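Local coordinates for putative cell adhesion protein (Parabacteroides distasonis, PDB 3LIU) that probably serves as a fimbrial subunit of the FimA/Mfa1 family, building surface pili that are thought to mediate cell adhesion, at residues P170-V175 with E218-I223; S177-G182 with N279-V284; F204-K209 with H306-V311; Y358-S363 with V387-W392. All coordinates share one frame; numbering follows the deposited sequence. Where two conformers were deposited one is given.

Contact 1 (P170-V175 with E218-I223)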
loop_
_atom_site.group_PDB
_atom_site.type_symbol
_atom_site.label_atom_id
_atom_site.label_comp_id
_atom_site.label_asym_id
_atom_site.label_seq_id
_atom_site.Cartn_x
_atom_site.Cartn_y
_atom_site.Cartn_z
ATOM N N PRO A 170 10.560 -12.300 9.018
ATOM C CA PRO A 170 9.250 -11.829 8.528
ATOM C C PRO A 170 9.402 -10.680 7.552
ATOM O O PRO A 170 10.350 -9.889 7.656
ATOM C CB PRO A 170 8.502 -11.365 9.802
ATOM C CG PRO A 170 9.473 -11.312 10.873
ATOM C CD PRO A 170 10.821 -11.872 10.400
ATOM N N LEU A 171 8.512 -10.643 6.573
ATOM C CA LEU A 171 8.449 -9.558 5.594
ATOM C C LEU A 171 7.114 -8.874 5.751
ATOM O O LEU A 171 6.134 -9.535 6.053
ATOM C CB LEU A 171 8.630 -10.076 4.170
ATOM C CG LEU A 171 9.901 -10.860 3.837
ATOM C CD1 LEU A 171 9.872 -11.285 2.345
ATOM C CD2 LEU A 171 11.180 -10.108 4.233
ATOM N N VAL A 172 7.087 -7.551 5.573
ATOM C CA VAL A 172 5.867 -6.780 5.610
ATOM C C VAL A 172 5.649 -6.074 4.293
ATOM O O VAL A 172 6.546 -5.415 3.791
ATOM C CB VAL A 172 5.870 -5.754 6.755
ATOM C CG1 VAL A 172 4.532 -4.954 6.754
ATOM C CG2 VAL A 172 6.087 -6.459 8.069
ATOM N N ARG A 173 4.447 -6.203 3.743
ATOM C CA ARG A 173 4.141 -5.589 2.446
ATOM C C ARG A 173 4.349 -4.081 2.491
ATOM O O ARG A 173 4.167 -3.459 3.519
ATOM C CB ARG A 173 2.715 -5.877 2.007
ATOM C CG ARG A 173 2.404 -7.334 1.715
ATOM C CD ARG A 173 0.939 -7.481 1.277
ATOM N NE ARG A 173 0.494 -8.877 1.143
ATOM C CZ ARG A 173 0.150 -9.689 2.154
ATOM N NH1 ARG A 173 0.222 -9.292 3.394
ATOM N NH2 ARG A 173 -0.265 -10.934 1.917
ATOM N N ASP A 174 4.716 -3.516 1.347
ATOM C CA ASP A 174 4.925 -2.097 1.205
ATOM C C ASP A 174 3.636 -1.406 0.672
ATOM O O ASP A 174 3.617 -0.198 0.520
ATOM C CB ASP A 174 6.112 -1.832 0.253
ATOM C CG ASP A 174 7.500 -2.040 0.911
ATOM O OD1 ASP A 174 7.617 -2.478 2.074
ATOM O OD2 ASP A 174 8.515 -1.730 0.231
ATOM N N VAL A 175 2.567 -2.163 0.381
ATOM C CA VAL A 175 1.328 -1.598 -0.107
ATOM C C VAL A 175 0.205 -1.840 0.940
ATOM O O VAL A 175 0.351 -2.685 1.830
ATOM C CB VAL A 175 0.880 -2.184 -1.490
ATOM C CG1 VAL A 175 1.797 -1.727 -2.630
ATOM C CG2 VAL A 175 0.808 -3.699 -1.431
ATOM N N GLU A 218 12.489 -0.115 11.513
ATOM C CA GLU A 218 11.732 -0.970 12.386
ATOM C C GLU A 218 10.759 -1.846 11.584
ATOM O O GLU A 218 10.392 -1.571 10.424
ATOM C CB GLU A 218 10.987 -0.147 13.454
ATOM C CG GLU A 218 11.855 0.844 14.274
ATOM C CD GLU A 218 13.029 0.176 14.981
ATOM O OE1 GLU A 218 12.866 -0.981 15.427
ATOM O OE2 GLU A 218 14.112 0.811 15.100
ATOM N N GLU A 219 10.348 -2.930 12.220
ATOM C CA GLU A 219 9.344 -3.833 11.652
ATOM C C GLU A 219 8.053 -3.086 11.459
ATOM O O GLU A 219 7.555 -2.480 12.397
ATOM C CB GLU A 219 9.096 -4.979 12.639
ATOM C CG GLU A 219 8.100 -5.989 12.161
ATOM C CD GLU A 219 8.739 -7.002 11.319
ATOM O OE1 GLU A 219 9.776 -6.691 10.721
ATOM O OE2 GLU A 219 8.242 -8.123 11.307
ATOM N N TRP A 220 7.491 -3.126 10.256
ATOM C CA TRP A 220 6.205 -2.473 9.983
ATOM C C TRP A 220 6.258 -0.960 10.255
ATOM O O TRP A 220 5.269 -0.349 10.625
ATOM C CB TRP A 220 5.094 -3.134 10.818
ATOM C CG TRP A 220 3.707 -3.116 10.180
ATOM C CD1 TRP A 220 3.106 -2.076 9.525
ATOM C CD2 TRP A 220 2.742 -4.174 10.200
ATOM N NE1 TRP A 220 1.843 -2.431 9.100
ATOM C CE2 TRP A 220 1.587 -3.708 9.522
ATOM C CE3 TRP A 220 2.745 -5.473 10.707
ATOM C CZ2 TRP A 220 0.441 -4.495 9.364
ATOM C CZ3 TRP A 220 1.594 -6.252 10.559
ATOM C CH2 TRP A 220 0.469 -5.757 9.888
ATOM N N GLY A 221 7.417 -0.348 10.041
ATOM C CA GLY A 221 7.569 1.079 10.234
ATOM C C GLY A 221 7.134 1.854 8.992
ATOM O O GLY A 221 6.984 1.308 7.901
ATOM N N THR A 222 6.939 3.146 9.177
ATOM C CA THR A 222 6.498 4.015 8.100
ATOM C C THR A 222 7.535 4.069 6.981
ATOM O O THR A 222 8.753 4.081 7.233
ATOM C CB THR A 222 6.118 5.430 8.625
ATOM O OG1 THR A 222 5.621 6.206 7.532
ATOM C CG2 THR A 222 7.302 6.157 9.234
ATOM N N ILE A 223 7.029 4.015 5.749
ATOM C CA ILE A 223 7.816 4.069 4.536
ATOM C C ILE A 223 7.255 5.141 3.594
ATOM O O ILE A 223 7.626 5.224 2.427
ATOM C CB ILE A 223 7.832 2.700 3.790
ATOM C CG1 ILE A 223 6.416 2.181 3.592
ATOM C CG2 ILE A 223 8.760 1.697 4.541
ATOM C CD1 ILE A 223 6.280 0.848 2.796
HETATM O O HOH W 1 11.738 -8.258 9.777
#
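The ring of Pro-170 rests on the carboxylate of Glu-219, its CG 3.4 Å from Glu-219 OE2. One water joins the same two residues, donating to Pro-170 O and, at 2.7 Å, to Glu-219 OE1. Glu-219 reaches this place because its chain leaves anti to the backbone N and then bends at the second torsion (chi2 85°), which turns the carboxylate toward the proline. Val-172 is the apolar centre of the contact. Its CG1 branch, held anti to the backbone N, sits over one face of the Trp-220 indole, 4.0 Å from the centroid of the five-membered ring and only 12° off its normal, a CH-pi contact; CG2 lies nearer the Glu-219 carboxylate. Trp-220 is the third residue of a type II turn from Glu-218 to Gly-221, closed by Gly-221 N bonding to Glu-218 O, and its NE1 bonds to the carbonyl of Arg-356. At Asp-174 the methyl CD1 of Ile-223 comes in crosswise, 3.6 Å from Asp-174 CA and 3.7 Å from Asp-174 OD1. That oxygen is spoken for elsewhere, by a salt bridge to Arg-356 and a bond from Ser-128. The two segments thus meet mainly by van der Waals contacts and one water bridge, and Arg-356, bonded to Val-172 O, Asp-174 OD1 and Gly-221 O, ties them together.

Contact 2 (S177-G182 with N279-V284); sequences SIALAG and NHEFYV
Ile-178 and Phe-282 face each other as an antiparallel hydrogen-bonded pair: Ile-178 N donates to Phe-282 O and Phe-282 N to Ile-178 O, both at 2.7 Å. Next to them Ser-177 and Tyr-283 form a non-hydrogen-bonded pair, where Ser-177 CA-H points at Phe-282 O. Beyond Glu-281 the two backbones part. Asn-279 N still reaches Leu-180 O at 2.7 Å, nearly straight at 172°, but between these bonds a water takes the place of a direct link, accepting from Leu-180 N and donating to His-280 O. The methyl of Ala-179 lies against that same His-280 carbonyl, CB to O 3.4 Å.

On the side of Ser-177, its OG donates to Glu-281 OE1 at 2.8 Å, meeting the carboxylate from above its plane, 39° out of it. The hydroxyl gets there because it stands anti to the backbone N (chi1 166°). A salt bridge from Glu-281 OE2 to Lys-359 probably steadies the carboxylate, so that the serine and the lysine hold one oxygen each. On the other side Ile-178 CD1 crosses Val-284 CG2 at about a right angle, 3.7 Å away, and the Phe-282 ring has Ile-178 O at its edge and His-280 CD2 over a face. Outward from this side, Phe-282 packs on Ile-205 and Val-284 on Ala-208, both of strand 193-213. Strand 172-185 pairs in parallel with strand 358-366 as well, so residues 282-284 add a short antiparallel edge to a beta sheet packed against a second one, as in a beta sandwich.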
loop_
_atom_site.group_PDB
_atom_site.type_symbol
_atom_site.label_atom_id
_atom_site.label_comp_id
_atom_site.label_asym_id
_atom_site.label_seq_id
_atom_site.Cartn_x
_atom_site.Cartn_y
_atom_site.Cartn_z
ATOM N N SER A 177 -4.280 -2.384 0.955
ATOM C CA SER A 177 -5.348 -2.852 0.091
ATOM C C SER A 177 -6.595 -2.080 0.429
ATOM O O SER A 177 -6.925 -1.969 1.613
ATOM C CB SER A 177 -5.611 -4.327 0.348
ATOM O OG SER A 177 -6.844 -4.726 -0.250
ATOM N N ILE A 178 -7.265 -1.502 -0.575
ATOM C CA ILE A 178 -8.484 -0.753 -0.325
ATOM C C ILE A 178 -9.603 -1.361 -1.153
ATOM O O ILE A 178 -9.456 -1.580 -2.377
ATOM C CB ILE A 178 -8.343 0.778 -0.647
ATOM C CG1 ILE A 178 -7.261 1.414 0.210
ATOM C CG2 ILE A 178 -9.664 1.519 -0.417
ATOM C CD1 ILE A 178 -6.929 2.920 -0.138
ATOM N N ALA A 179 -10.722 -1.638 -0.506
ATOM C CA ALA A 179 -11.890 -2.213 -1.198
ATOM C C ALA A 179 -13.191 -1.675 -0.642
ATOM O O ALA A 179 -13.277 -1.334 0.543
ATOM C CB ALA A 179 -11.876 -3.717 -1.106
ATOM N N LEU A 180 -14.185 -1.578 -1.529
ATOM C CA LEU A 180 -15.548 -1.279 -1.190
ATOM C C LEU A 180 -16.248 -2.599 -0.868
ATOM O O LEU A 180 -16.443 -3.453 -1.755
ATOM C CB LEU A 180 -16.278 -0.577 -2.361
ATOM C CG LEU A 180 -17.743 -0.191 -2.111
ATOM C CD1 LEU A 180 -17.863 1.015 -1.181
ATOM C CD2 LEU A 180 -18.520 0.036 -3.423
ATOM N N ALA A 181 -16.613 -2.746 0.399
ATOM C CA ALA A 181 -17.237 -3.932 0.935
ATOM C C ALA A 181 -18.739 -3.864 0.710
ATOM O O ALA A 181 -19.373 -4.871 0.524
ATOM C CB ALA A 181 -16.930 -4.041 2.419
ATOM N N GLY A 182 -19.321 -2.686 0.718
ATOM C CA GLY A 182 -20.751 -2.588 0.355
ATOM C C GLY A 182 -21.202 -1.155 0.178
ATOM O O GLY A 182 -20.546 -0.235 0.639
ATOM N N ASN A 279 -15.845 -5.507 -3.432
ATOM C CA ASN A 279 -14.762 -6.310 -2.971
ATOM C C ASN A 279 -13.511 -6.348 -3.865
ATOM O O ASN A 279 -12.605 -7.071 -3.584
ATOM C CB ASN A 279 -15.277 -7.716 -2.637
ATOM C CG ASN A 279 -16.390 -7.674 -1.593
ATOM O OD1 ASN A 279 -17.439 -8.273 -1.761
ATOM N ND2 ASN A 279 -16.166 -6.937 -0.533
ATOM N N HIS A 280 -13.458 -5.570 -4.934
ATOM C CA HIS A 280 -12.263 -5.512 -5.728
ATOM C C HIS A 280 -11.206 -4.728 -4.941
ATOM O O HIS A 280 -11.444 -3.591 -4.485
ATOM C CB HIS A 280 -12.529 -4.816 -7.054
ATOM C CG HIS A 280 -11.302 -4.623 -7.865
ATOM N ND1 HIS A 280 -10.763 -5.629 -8.641
ATOM C CD2 HIS A 280 -10.463 -3.566 -7.971
ATOM C CE1 HIS A 280 -9.665 -5.179 -9.223
ATOM N NE2 HIS A 280 -9.454 -3.938 -8.826
ATOM N N GLU A 281 -10.038 -5.315 -4.788
ATOM C CA GLU A 281 -8.993 -4.672 -3.981
ATOM C C GLU A 281 -8.114 -3.762 -4.843
ATOM O O GLU A 281 -7.724 -4.160 -5.938
ATOM C CB GLU A 281 -8.130 -5.708 -3.292
ATOM C CG GLU A 281 -8.841 -6.399 -2.153
ATOM C CD GLU A 281 -8.023 -7.519 -1.524
ATOM O OE1 GLU A 281 -6.808 -7.343 -1.223
ATOM O OE2 GLU A 281 -8.614 -8.581 -1.313
ATOM N N PHE A 282 -7.843 -2.543 -4.344
ATOM C CA PHE A 282 -6.938 -1.602 -4.972
ATOM C C PHE A 282 -5.713 -1.504 -4.089
ATOM O O PHE A 282 -5.850 -1.364 -2.880
ATOM C CB PHE A 282 -7.575 -0.187 -5.039
ATOM C CG PHE A 282 -8.807 -0.105 -5.925
ATOM C CD1 PHE A 282 -8.690 -0.071 -7.310
ATOM C CD2 PHE A 282 -10.075 -0.102 -5.376
ATOM C CE1 PHE A 282 -9.849 0.012 -8.140
ATOM C CE2 PHE A 282 -11.211 -0.029 -6.193
ATOM C CZ PHE A 282 -11.085 0.040 -7.576
ATOM N N TYR A 283 -4.531 -1.483 -4.705
ATOM C CA TYR A 283 -3.283 -1.402 -4.010
ATOM C C TYR A 283 -2.691 -0.005 -4.134
ATOM O O TYR A 283 -2.603 0.562 -5.235
ATOM C CB TYR A 283 -2.273 -2.424 -4.561
ATOM C CG TYR A 283 -2.703 -3.859 -4.551
ATOM C CD1 TYR A 283 -3.413 -4.395 -3.457
ATOM C CD2 TYR A 283 -2.407 -4.701 -5.617
ATOM C CE1 TYR A 283 -3.845 -5.718 -3.458
ATOM C CE2 TYR A 283 -2.794 -6.030 -5.602
ATOM C CZ TYR A 283 -3.498 -6.534 -4.519
ATOM O OH TYR A 283 -3.912 -7.848 -4.509
ATOM N N VAL A 284 -2.244 0.521 -2.992
ATOM C CA VAL A 284 -1.768 1.894 -2.922
ATOM C C VAL A 284 -0.597 1.891 -1.954
ATOM O O VAL A 284 -0.446 0.941 -1.158
ATOM C CB VAL A 284 -2.890 2.898 -2.416
ATOM C CG1 VAL A 284 -4.054 2.963 -3.359
ATOM C CG2 VAL A 284 -3.382 2.528 -1.023
HETATM O O HOH W 2 -13.793 -2.065 -4.379
#

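Contact 3 (F204-K209 with H306-V311); sequences FIASAK and HTLLIV
Phe-204 lays its ring alongside Ile-310, the two side chains pointing the same way from a hydrogen-bonded antiparallel pair. Its CG takes the position between backbone N and carbonyl carbon (chi1 77°), which swings the ring over the neighbouring strand. Ile-310 CB then lies over the ring face, 4.1 Å from the centroid, while its branches spread to the rim, CG2 to Phe-204 CE1 and CD1 to Phe-204 CZ. Tyr-332 packs on both Phe-204 and Ile-310; an alanine at Phe-204 would take the ring face away and is likely to leave a gap between Ile-310 and that tyrosine. On the other side of the sheet, Ile-205 bends at its second torsion (chi2 -57°), bringing CD1 to 4.0 Å from Leu-309 CB on the paired strand, and its CG2 meets Thr-307 CG2 at 3.6 Å. The torsion that places this methyl also sends Thr-307 OG1 to Ser-207 O, 2.7 Å away and 35° out of the carbonyl plane. Ser-207, with phi and psi both positive, interrupts strand 193-213 here. Thr-307 and Leu-309 pack on Ile-178 of strand 172-185, sheet against sheet as in a beta sandwich, consistent with the family's transthyretin clan.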
loop_
_atom_site.group_PDB
_atom_site.type_symbol
_atom_site.label_atom_id
_atom_site.label_comp_id
_atom_site.label_asym_id
_atom_site.label_seq_id
_atom_site.Cartn_x
_atom_site.Cartn_y
_atom_site.Cartn_z
ATOM N N PHE A 204 -13.479 4.142 -7.861
ATOM C CA PHE A 204 -12.096 4.531 -8.158
ATOM C C PHE A 204 -11.392 5.212 -7.001
ATOM O O PHE A 204 -12.029 5.633 -6.026
ATOM C CB PHE A 204 -11.981 5.335 -9.491
ATOM C CG PHE A 204 -12.415 6.795 -9.415
ATOM C CD1 PHE A 204 -13.741 7.136 -9.400
ATOM C CD2 PHE A 204 -11.471 7.811 -9.393
ATOM C CE1 PHE A 204 -14.150 8.464 -9.358
ATOM C CE2 PHE A 204 -11.854 9.158 -9.349
ATOM C CZ PHE A 204 -13.202 9.486 -9.354
ATOM N N ILE A 205 -10.064 5.283 -7.116
ATOM C CA ILE A 205 -9.236 5.861 -6.082
ATOM C C ILE A 205 -8.585 7.137 -6.592
ATOM O O ILE A 205 -8.176 7.184 -7.762
ATOM C CB ILE A 205 -8.105 4.879 -5.667
ATOM C CG1 ILE A 205 -8.681 3.548 -5.206
ATOM C CG2 ILE A 205 -7.171 5.531 -4.587
ATOM C CD1 ILE A 205 -9.674 3.594 -4.048
ATOM N N ALA A 206 -8.505 8.163 -5.742
ATOM C CA ALA A 206 -7.838 9.445 -6.104
ATOM C C ALA A 206 -6.797 9.769 -5.037
ATOM O O ALA A 206 -6.935 9.349 -3.901
ATOM C CB ALA A 206 -8.870 10.595 -6.228
ATOM N N SER A 207 -5.767 10.537 -5.378
ATOM C CA SER A 207 -4.693 10.842 -4.440
ATOM C C SER A 207 -4.054 9.636 -3.767
ATOM O O SER A 207 -3.756 9.671 -2.579
ATOM C CB SER A 207 -5.137 11.855 -3.367
ATOM O OG SER A 207 -5.568 13.054 -3.991
ATOM N N ALA A 208 -3.782 8.594 -4.558
ATOM C CA ALA A 208 -2.949 7.464 -4.132
ATOM C C ALA A 208 -1.505 7.923 -4.272
ATOM O O ALA A 208 -1.110 8.350 -5.362
ATOM C CB ALA A 208 -3.211 6.229 -5.051
ATOM N N LYS A 209 -0.724 7.883 -3.197
ATOM C CA LYS A 209 0.703 8.150 -3.346
ATOM C C LYS A 209 1.288 7.049 -4.219
ATOM O O LYS A 209 1.095 5.857 -3.965
ATOM C CB LYS A 209 1.403 8.292 -2.013
ATOM C CG LYS A 209 1.148 9.652 -1.390
ATOM C CD LYS A 209 2.033 9.988 -0.241
ATOM C CE LYS A 209 1.786 11.437 0.241
ATOM N NZ LYS A 209 2.583 11.818 1.423
ATOM N N HIS A 306 -5.573 13.562 0.791
ATOM C CA HIS A 306 -5.678 12.229 1.348
ATOM C C HIS A 306 -6.247 11.327 0.298
ATOM O O HIS A 306 -7.003 11.778 -0.567
ATOM C CB HIS A 306 -6.594 12.270 2.548
ATOM C CG HIS A 306 -5.965 12.928 3.725
ATOM N ND1 HIS A 306 -4.857 12.400 4.350
ATOM C CD2 HIS A 306 -6.267 14.069 4.381
ATOM C CE1 HIS A 306 -4.513 13.188 5.353
ATOM N NE2 HIS A 306 -5.342 14.214 5.382
ATOM N N THR A 307 -5.889 10.056 0.369
ATOM C CA THR A 307 -6.393 9.072 -0.578
ATOM C C THR A 307 -7.898 8.907 -0.405
ATOM O O THR A 307 -8.379 8.768 0.734
ATOM C CB THR A 307 -5.687 7.739 -0.360
ATOM O OG1 THR A 307 -4.293 7.940 -0.559
ATOM C CG2 THR A 307 -6.170 6.660 -1.290
ATOM N N LEU A 308 -8.615 8.980 -1.535
ATOM C CA LEU A 308 -10.081 8.900 -1.558
ATOM C C LEU A 308 -10.482 7.628 -2.249
ATOM O O LEU A 308 -9.852 7.229 -3.246
ATOM C CB LEU A 308 -10.708 10.093 -2.340
ATOM C CG LEU A 308 -10.276 11.511 -1.959
ATOM C CD1 LEU A 308 -10.927 12.581 -2.836
ATOM C CD2 LEU A 308 -10.527 11.846 -0.480
ATOM N N LEU A 309 -11.552 7.021 -1.733
ATOM C CA LEU A 309 -12.354 6.104 -2.464
ATOM C C LEU A 309 -13.611 6.822 -2.891
ATOM O O LEU A 309 -14.355 7.389 -2.067
ATOM C CB LEU A 309 -12.673 4.825 -1.657
ATOM C CG LEU A 309 -13.518 3.815 -2.467
ATOM C CD1 LEU A 309 -13.089 2.375 -2.260
ATOM C CD2 LEU A 309 -15.018 3.979 -2.223
ATOM N N ILE A 310 -13.852 6.803 -4.198
ATOM C CA ILE A 310 -15.014 7.464 -4.774
ATOM C C ILE A 310 -15.865 6.456 -5.547
ATOM O O ILE A 310 -15.331 5.678 -6.383
ATOM C CB ILE A 310 -14.566 8.612 -5.723
ATOM C CG1 ILE A 310 -13.591 9.549 -5.008
ATOM C CG2 ILE A 310 -15.812 9.458 -6.269
ATOM C CD1 ILE A 310 -13.064 10.734 -5.882
ATOM N N VAL A 311 -17.171 6.423 -5.243
ATOM C CA VAL A 311 -18.134 5.620 -5.992
ATOM C C VAL A 311 -19.056 6.483 -6.851
ATOM O O VAL A 311 -19.333 7.651 -6.524
ATOM C CB VAL A 311 -18.960 4.679 -5.087
ATOM C CG1 VAL A 311 -18.004 3.904 -4.103
ATOM C CG2 VAL A 311 -19.980 5.448 -4.330
HETATM O O HOH W 3 -7.744 13.885 -2.500
HETATM O O HOH W 4 -2.047 6.162 -1.152
#

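Contact 4 (Y358-S363 with V387-W392); sequences YKYEIS and VKVEPW
An antiparallel pair of neighbouring strands, 358-366 and 383-391, makes this contact, and it ends in a tryptophan folded back across its partner. Lys-359 pairs with Glu-390 and Glu-361 with Lys-388 through two backbone bonds each, Lys-359 N to Glu-390 O being 2.8 Å. On one side of the sheet the Tyr-360 ring and Val-389 run side by side, Tyr-360 CE2 3.4 Å from Val-389 CG2, with Val-387 CG1 at the ring's edge and Val-387 CG2 against Ile-362 CG1. The other methyl of Val-389, CG1, meets Tyr-358 CD1 at 3.5 Å, so one valine separates two tyrosines. On the opposite side Lys-359 passes over a face of the Trp-392 indole at about a right angle: its CE is 3.6 Å from the centroid of the five-membered ring and 29° off the normal. Trp-392 presents that face because CG is anti to the backbone N (chi1 -172°). The extended lysine carries NZ beyond the indole to a salt bridge with Glu-281. With a serine in place of Trp-392, the lysine chain would probably lose the surface beneath it and be freer to swing, and the cation-pi partner of Arg-173 would be gone. Strand 358-366 lies between 383-391 and the parallel strand 172-185, while Val-387 and Val-389 pack on strand 340-343.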
loop_
_atom_site.group_PDB
_atom_site.type_symbol
_atom_site.label_atom_id
_atom_site.label_comp_id
_atom_site.label_asym_id
_atom_site.label_seq_id
_atom_site.Cartn_x
_atom_site.Cartn_y
_atom_site.Cartn_z
ATOM N N TYR A 358 -2.201 -3.301 5.587
ATOM C CA TYR A 358 -3.553 -3.390 6.112
ATOM C C TYR A 358 -4.523 -3.462 4.976
ATOM O O TYR A 358 -4.277 -2.939 3.904
ATOM C CB TYR A 358 -3.922 -2.156 6.949
ATOM C CG TYR A 358 -3.195 -2.045 8.269
ATOM C CD1 TYR A 358 -3.525 -2.866 9.345
ATOM C CD2 TYR A 358 -2.164 -1.140 8.432
ATOM C CE1 TYR A 358 -2.856 -2.744 10.565
ATOM C CE2 TYR A 358 -1.469 -1.042 9.619
ATOM C CZ TYR A 358 -1.836 -1.827 10.691
ATOM O OH TYR A 358 -1.155 -1.696 11.864
ATOM N N LYS A 359 -5.646 -4.122 5.230
ATOM C CA LYS A 359 -6.747 -4.176 4.313
ATOM C C LYS A 359 -7.800 -3.238 4.875
ATOM O O LYS A 359 -8.123 -3.299 6.067
ATOM C CB LYS A 359 -7.330 -5.561 4.244
ATOM C CG LYS A 359 -6.478 -6.562 3.559
ATOM C CD LYS A 359 -7.361 -7.651 3.004
ATOM C CE LYS A 359 -6.575 -8.593 2.181
ATOM N NZ LYS A 359 -7.430 -9.409 1.278
ATOM N N TYR A 360 -8.296 -2.365 4.008
ATOM C CA TYR A 360 -9.336 -1.407 4.311
ATOM C C TYR A 360 -10.619 -1.887 3.636
ATOM O O TYR A 360 -10.649 -2.109 2.400
ATOM C CB TYR A 360 -8.936 -0.029 3.787
ATOM C CG TYR A 360 -7.815 0.577 4.536
ATOM C CD1 TYR A 360 -6.506 0.175 4.307
ATOM C CD2 TYR A 360 -8.033 1.576 5.477
ATOM C CE1 TYR A 360 -5.448 0.747 5.009
ATOM C CE2 TYR A 360 -6.986 2.144 6.177
ATOM C CZ TYR A 360 -5.709 1.717 5.971
ATOM O OH TYR A 360 -4.678 2.289 6.693
ATOM N N GLU A 361 -11.645 -2.128 4.447
ATOM C CA GLU A 361 -12.952 -2.576 3.964
ATOM C C GLU A 361 -13.946 -1.478 4.251
ATOM O O GLU A 361 -14.239 -1.185 5.421
ATOM C CB GLU A 361 -13.377 -3.860 4.669
ATOM C CG GLU A 361 -12.418 -5.008 4.487
ATOM C CD GLU A 361 -12.415 -5.557 3.075
ATOM O OE1 GLU A 361 -13.377 -5.282 2.319
ATOM O OE2 GLU A 361 -11.448 -6.263 2.725
ATOM N N ILE A 362 -14.423 -0.820 3.177
ATOM C CA ILE A 362 -15.288 0.377 3.262
ATOM C C ILE A 362 -16.747 0.001 2.941
ATOM O O ILE A 362 -17.026 -0.601 1.907
ATOM C CB ILE A 362 -14.777 1.483 2.291
ATOM C CG1 ILE A 362 -13.318 1.837 2.657
ATOM C CG2 ILE A 362 -15.709 2.708 2.305
ATOM C CD1 ILE A 362 -12.660 2.830 1.803
ATOM N N SER A 363 -17.653 0.305 3.858
ATOM C CA SER A 363 -19.078 0.103 3.653
ATOM C C SER A 363 -19.764 1.450 3.662
ATOM O O SER A 363 -19.674 2.196 4.647
ATOM C CB SER A 363 -19.662 -0.773 4.772
ATOM O OG SER A 363 -19.002 -2.020 4.775
ATOM N N VAL A 387 -15.350 2.203 7.897
ATOM C CA VAL A 387 -14.108 1.641 7.396
ATOM C C VAL A 387 -13.521 0.694 8.452
ATOM O O VAL A 387 -13.155 1.124 9.542
ATOM C CB VAL A 387 -13.136 2.774 7.011
ATOM C CG1 VAL A 387 -11.862 2.274 6.373
ATOM C CG2 VAL A 387 -13.853 3.776 6.047
ATOM N N LYS A 388 -13.454 -0.600 8.122
ATOM C CA LYS A 388 -12.765 -1.588 8.943
ATOM C C LYS A 388 -11.381 -1.742 8.430
ATOM O O LYS A 388 -11.176 -1.914 7.218
ATOM C CB LYS A 388 -13.389 -2.960 8.845
ATOM C CG LYS A 388 -14.752 -3.079 9.437
ATOM C CD LYS A 388 -15.213 -4.528 9.313
ATOM C CE LYS A 388 -16.666 -4.722 9.754
ATOM N NZ LYS A 388 -17.084 -6.125 9.455
ATOM N N VAL A 389 -10.438 -1.710 9.354
ATOM C CA VAL A 389 -9.064 -2.011 9.079
ATOM C C VAL A 389 -8.684 -3.329 9.758
ATOM O O VAL A 389 -8.920 -3.508 10.953
ATOM C CB VAL A 389 -8.126 -0.888 9.578
ATOM C CG1 VAL A 389 -6.676 -1.318 9.416
ATOM C CG2 VAL A 389 -8.382 0.384 8.792
ATOM N N GLU A 390 -8.088 -4.212 8.959
ATOM C CA GLU A 390 -7.638 -5.544 9.339
ATOM C C GLU A 390 -6.180 -5.669 8.935
ATOM O O GLU A 390 -5.838 -5.283 7.809
ATOM C CB GLU A 390 -8.399 -6.608 8.526
ATOM C CG GLU A 390 -9.891 -6.344 8.280
ATOM C CD GLU A 390 -10.795 -6.837 9.398
ATOM O OE1 GLU A 390 -10.294 -7.429 10.388
ATOM O OE2 GLU A 390 -12.028 -6.632 9.276
ATOM N N PRO A 391 -5.303 -6.201 9.823
ATOM C CA PRO A 391 -3.969 -6.563 9.324
ATOM C C PRO A 391 -4.067 -7.598 8.212
ATOM O O PRO A 391 -4.989 -8.396 8.179
ATOM C CB PRO A 391 -3.221 -7.111 10.567
ATOM C CG PRO A 391 -4.229 -7.285 11.619
ATOM C CD PRO A 391 -5.389 -6.347 11.289
ATOM N N TRP A 392 -3.113 -7.559 7.294
ATOM C CA TRP A 392 -3.283 -8.209 6.005
ATOM C C TRP A 392 -2.700 -9.631 5.972
ATOM O O TRP A 392 -1.481 -9.800 5.778
ATOM C CB TRP A 392 -2.607 -7.340 4.936
ATOM C CG TRP A 392 -2.838 -7.749 3.544
ATOM C CD1 TRP A 392 -3.269 -8.965 3.088
ATOM C CD2 TRP A 392 -2.569 -6.963 2.391
ATOM N NE1 TRP A 392 -3.324 -8.960 1.725
ATOM C CE2 TRP A 392 -2.875 -7.749 1.270
ATOM C CE3 TRP A 392 -2.067 -5.668 2.196
ATOM C CZ2 TRP A 392 -2.722 -7.279 -0.026
ATOM C CZ3 TRP A 392 -1.908 -5.209 0.922
ATOM C CH2 TRP A 392 -2.246 -6.009 -0.184
#

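In the fold
Strand 172-185 begins in contact 1 and continues through contact 2, where residues 282-284 flank it; on its other edge lies 358-366, the inner strand of contact 4, whose centre is about 9 Å from that of contact 2. Contact 3 belongs to a different group of strands, packed on contact 2 about 11 Å away between centres, with Phe-282 on Ile-205 and Ile-178 on Leu-309. Contact 1 stands about 17 Å from contact 4, centre to centre, yet Arg-173 probably bonds to the Trp-392 carbonyl. Along the chain contacts 1, 2 and 3 interlock, their segments alternating, whereas contact 4 follows all three. Chain segments far apart in sequence are thereby joined into one continuous region of this elongated, probable pilus subunit.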